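Local coordinates for catalase-3 (Neurospora crassa, PDB 4AJ9), which breaks hydrogen peroxide down to oxygen and water with a heme cofactor, which would protect cells from its toxic effects, at residues 106-117 and 158-169. Numbering follows the deposited sequence.
Sequences VAGSRGSADTAR and VKPSPDNEVPQA
With CG of Q168 trans to the backbone N (chi1 -176°) and the chain then bent at chi2 (57°), the amide end turns to the start of the turn S109-S112. OE1 of Q168 accepts the backbone N-H of S109 at 2.8 Å, almost straight at 163°. CB of S112 lies 3.4 Å from OE1 of Q168. OG of S112 turns back on its own loop and binds O of S109, which also takes the N-H of S112. K159 runs extended until chi4 and then bends. NZ of K159 donates to O of A107 at 2.7 Å, from above the carbonyl plane. A water accepts from the same NZ and lies 2.6 Å from O of G108. CB of A169 lies between CA of G108 and CB of A116. One water joins OG of S109 to NE2 of Q168; this OG also bonds E61. Another joins N of R117 to O of A169. Q168 also packs on G111 of a second subunit. The side chain of V106 lies about 4 Å from that of predicted active-site H65. Loop-on-loop packing thus joins the connection between strands 96-104 and 121-128 of the catalase beta-barrel to the segment after helix 151-158.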
loop_
_atom_site.group_PDB
_atom_site.type_symbol
_atom_site.label_atom_id
_atom_site.label_comp_id
_atom_site.label_asym_id
_atom_site.label_seq_id
_atom_site.Cartn_x
_atom_site.Cartn_y
_atom_site.Cartn_z
ATOM N N VAL C 106 11.372 0.278 -23.254
ATOM C CA VAL C 106 11.538 -0.745 -22.227
ATOM C C VAL C 106 12.307 -0.241 -21.011
ATOM O O VAL C 106 11.866 -0.407 -19.871
ATOM C CB VAL C 106 12.270 -1.997 -22.785
ATOM C CG1 VAL C 106 12.416 -3.068 -21.705
ATOM C CG2 VAL C 106 11.535 -2.563 -23.981
ATOM N N ALA C 107 13.462 0.364 -21.253
ATOM C CA ALA C 107 14.405 0.621 -20.168
ATOM C C ALA C 107 14.063 1.893 -19.406
ATOM O O ALA C 107 14.183 1.944 -18.183
ATOM C CB ALA C 107 15.829 0.698 -20.710
ATOM N N GLY C 108 13.650 2.917 -20.142
ATOM C CA GLY C 108 13.503 4.250 -19.587
ATOM C C GLY C 108 12.345 4.394 -18.621
ATOM O O GLY C 108 11.339 3.677 -18.714
ATOM N N SER C 109 12.494 5.325 -17.683
ATOM C CA SER C 109 11.417 5.670 -16.757
ATOM C C SER C 109 10.354 6.511 -17.457
ATOM O O SER C 109 10.512 6.881 -18.614
ATOM C CB SER C 109 11.976 6.454 -15.570
ATOM O OG SER C 109 12.661 5.594 -14.682
ATOM N N ARG C 110 9.256 6.769 -16.757
ATOM C CA ARG C 110 8.266 7.697 -17.256
ATOM C C ARG C 110 8.995 9.004 -17.468
ATOM O O ARG C 110 9.833 9.377 -16.665
ATOM C CB ARG C 110 7.153 7.896 -16.228
ATOM C CG ARG C 110 6.370 6.645 -15.903
ATOM C CD ARG C 110 5.263 6.966 -14.897
ATOM N NE ARG C 110 4.464 8.111 -15.326
ATOM C CZ ARG C 110 4.182 9.160 -14.556
ATOM N NH1 ARG C 110 4.623 9.211 -13.303
ATOM N NH2 ARG C 110 3.449 10.156 -15.037
ATOM N N GLY C 111 8.692 9.698 -18.550
ATOM C CA GLY C 111 9.331 10.968 -18.804
ATOM C C GLY C 111 10.568 10.870 -19.672
ATOM O O GLY C 111 10.999 11.884 -20.219
ATOM N N SER C 112 11.149 9.677 -19.808
ATOM C CA SER C 112 12.281 9.536 -20.728
ATOM C C SER C 112 11.797 9.704 -22.164
ATOM O O SER C 112 10.605 9.791 -22.402
ATOM C CB SER C 112 13.021 8.199 -20.539
ATOM O OG SER C 112 12.161 7.094 -20.740
ATOM N N ALA C 113 12.728 9.765 -23.113
ATOM C CA ALA C 113 12.394 10.140 -24.482
ATOM C C ALA C 113 11.853 8.982 -25.328
ATOM O O ALA C 113 12.338 7.846 -25.257
ATOM C CB ALA C 113 13.619 10.775 -25.167
ATOM N N ASP C 114 10.852 9.293 -26.141
ATOM C CA ASP C 114 10.286 8.326 -27.075
ATOM C C ASP C 114 11.344 7.782 -28.041
ATOM O O ASP C 114 11.292 6.615 -28.425
ATOM C CB ASP C 114 9.148 8.956 -27.882
ATOM C CG ASP C 114 7.849 9.090 -27.090
ATOM O OD1 ASP C 114 7.706 8.441 -26.022
ATOM O OD2 ASP C 114 6.957 9.843 -27.557
ATOM N N THR C 115 12.292 8.630 -28.433
ATOM C CA THR C 115 13.284 8.241 -29.438
ATOM C C THR C 115 14.637 7.800 -28.877
ATOM O O THR C 115 15.656 7.859 -29.577
ATOM C CB THR C 115 13.476 9.342 -30.542
ATOM O OG1 THR C 115 13.975 10.556 -29.949
ATOM C CG2 THR C 115 12.158 9.630 -31.234
ATOM N N ALA C 116 14.660 7.349 -27.625
ATOM C CA ALA C 116 15.797 6.565 -27.144
ATOM C C ALA C 116 15.911 5.330 -28.034
ATOM O O ALA C 116 14.907 4.882 -28.568
ATOM C CB ALA C 116 15.566 6.125 -25.707
ATOM N N ARG C 117 17.109 4.766 -28.183
ATOM C CA ARG C 117 17.236 3.450 -28.837
ATOM C C ARG C 117 16.847 2.335 -27.855
ATOM O O ARG C 117 17.388 2.258 -26.754
ATOM C CB ARG C 117 18.664 3.204 -29.351
ATOM C CG ARG C 117 18.852 1.785 -29.902
ATOM C CD ARG C 117 20.270 1.512 -30.384
ATOM N NE ARG C 117 20.728 2.433 -31.432
ATOM C CZ ARG C 117 20.344 2.381 -32.706
ATOM N NH1 ARG C 117 19.462 1.474 -33.102
ATOM N NH2 ARG C 117 20.832 3.253 -33.585
ATOM N N VAL C 158 20.687 -3.430 -17.993
ATOM C CA VAL C 158 20.319 -2.456 -19.017
ATOM C C VAL C 158 19.853 -1.114 -18.422
ATOM O O VAL C 158 20.088 -0.047 -18.997
ATOM C CB VAL C 158 19.264 -3.061 -19.964
ATOM C CG1 VAL C 158 18.535 -1.991 -20.742
ATOM C CG2 VAL C 158 19.929 -4.073 -20.902
ATOM N N LYS C 159 19.221 -1.168 -17.259
ATOM C CA LYS C 159 18.780 0.047 -16.566
ATOM C C LYS C 159 19.971 0.806 -15.946
ATOM O O LYS C 159 21.100 0.302 -15.930
ATOM C CB LYS C 159 17.658 -0.275 -15.565
ATOM C CG LYS C 159 16.270 -0.164 -16.194
ATOM C CD LYS C 159 15.161 -0.686 -15.292
ATOM C CE LYS C 159 13.784 -0.599 -15.964
ATOM N NZ LYS C 159 13.172 0.777 -16.018
ATOM N N PRO C 160 19.745 2.040 -15.468
ATOM C CA PRO C 160 20.910 2.837 -15.045
ATOM C C PRO C 160 21.728 2.179 -13.937
ATOM O O PRO C 160 21.184 1.446 -13.114
ATOM C CB PRO C 160 20.275 4.130 -14.505
ATOM C CG PRO C 160 18.935 4.220 -15.222
ATOM C CD PRO C 160 18.478 2.780 -15.328
ATOM N N SER C 161 23.032 2.448 -13.930
ATOM C CA SER C 161 23.917 1.993 -12.857
ATOM C C SER C 161 23.312 2.349 -11.505
ATOM O O SER C 161 22.804 3.460 -11.313
ATOM C CB SER C 161 25.303 2.629 -12.999
ATOM O OG SER C 161 26.249 2.019 -12.140
ATOM N N PRO C 162 23.356 1.403 -10.560
ATOM C CA PRO C 162 22.612 1.608 -9.311
ATOM C C PRO C 162 23.291 2.533 -8.286
ATOM O O PRO C 162 22.654 2.879 -7.283
ATOM C CB PRO C 162 22.438 0.181 -8.764
ATOM C CG PRO C 162 23.587 -0.580 -9.336
ATOM C CD PRO C 162 23.853 0.024 -10.707
ATOM N N ASP C 163 24.541 2.934 -8.533
ATOM C CA ASP C 163 25.212 3.871 -7.635
ATOM C C ASP C 163 24.761 5.303 -7.891
ATOM O O ASP C 163 24.426 6.006 -6.940
ATOM C CB ASP C 163 26.751 3.757 -7.672
ATOM C CG ASP C 163 27.312 3.627 -9.083
ATOM O OD1 ASP C 163 26.524 3.507 -10.036
ATOM O OD2 ASP C 163 28.558 3.621 -9.235
ATOM N N ASN C 164 24.720 5.710 -9.163
ATOM C CA ASN C 164 24.342 7.084 -9.550
ATOM C C ASN C 164 23.084 7.241 -10.416
ATOM O O ASN C 164 22.708 8.356 -10.797
ATOM C CB ASN C 164 25.526 7.812 -10.219
ATOM C CG ASN C 164 26.007 7.135 -11.503
ATOM O OD1 ASN C 164 25.389 6.191 -11.999
ATOM N ND2 ASN C 164 27.123 7.628 -12.050
ATOM N N GLU C 165 22.431 6.129 -10.716
ATOM C CA GLU C 165 21.292 6.117 -11.643
ATOM C C GLU C 165 21.585 6.819 -12.972
ATOM O O GLU C 165 20.834 7.692 -13.416
ATOM C CB GLU C 165 20.018 6.658 -10.991
ATOM C CG GLU C 165 18.749 6.222 -11.727
ATOM C CD GLU C 165 17.488 6.670 -11.042
ATOM O OE1 GLU C 165 17.216 7.889 -11.044
ATOM O OE2 GLU C 165 16.764 5.803 -10.500
ATOM N N VAL C 166 22.675 6.400 -13.603
ATOM C CA VAL C 166 23.062 6.856 -14.939
ATOM C C VAL C 166 23.450 5.602 -15.729
ATOM O O VAL C 166 24.116 4.719 -15.184
ATOM C CB VAL C 166 24.307 7.778 -14.854
ATOM C CG1 VAL C 166 24.836 8.115 -16.260
ATOM C CG2 VAL C 166 23.991 9.043 -14.063
ATOM N N PRO C 167 23.076 5.520 -17.016
ATOM C CA PRO C 167 22.387 6.509 -17.844
ATOM C C PRO C 167 20.912 6.170 -18.051
ATOM O O PRO C 167 20.530 5.000 -17.985
ATOM C CB PRO C 167 23.104 6.358 -19.186
ATOM C CG PRO C 167 23.306 4.875 -19.278
ATOM C CD PRO C 167 23.558 4.390 -17.840
ATOM N N GLN C 168 20.114 7.197 -18.329
ATOM C CA GLN C 168 18.684 7.064 -18.572
ATOM C C GLN C 168 18.392 6.454 -19.943
ATOM O O GLN C 168 18.959 6.883 -20.957
ATOM C CB GLN C 168 18.033 8.454 -18.510
ATOM C CG GLN C 168 16.519 8.447 -18.658
ATOM C CD GLN C 168 15.832 7.583 -17.611
ATOM O OE1 GLN C 168 14.781 6.992 -17.875
ATOM N NE2 GLN C 168 16.425 7.503 -16.411
ATOM N N ALA C 169 17.516 5.452 -19.967
ATOM C CA ALA C 169 16.957 4.960 -21.227
ATOM C C ALA C 169 18.047 4.647 -22.248
ATOM O O ALA C 169 17.989 5.111 -23.385
ATOM C CB ALA C 169 15.994 5.995 -21.807
HETATM O O HOH W 1 10.989 1.257 -17.832
HETATM O O HOH W 2 16.521 3.990 -17.949
HETATM O O HOH W 3 15.202 4.907 -15.098
HETATM O O HOH W 4 18.939 5.203 -26.140
#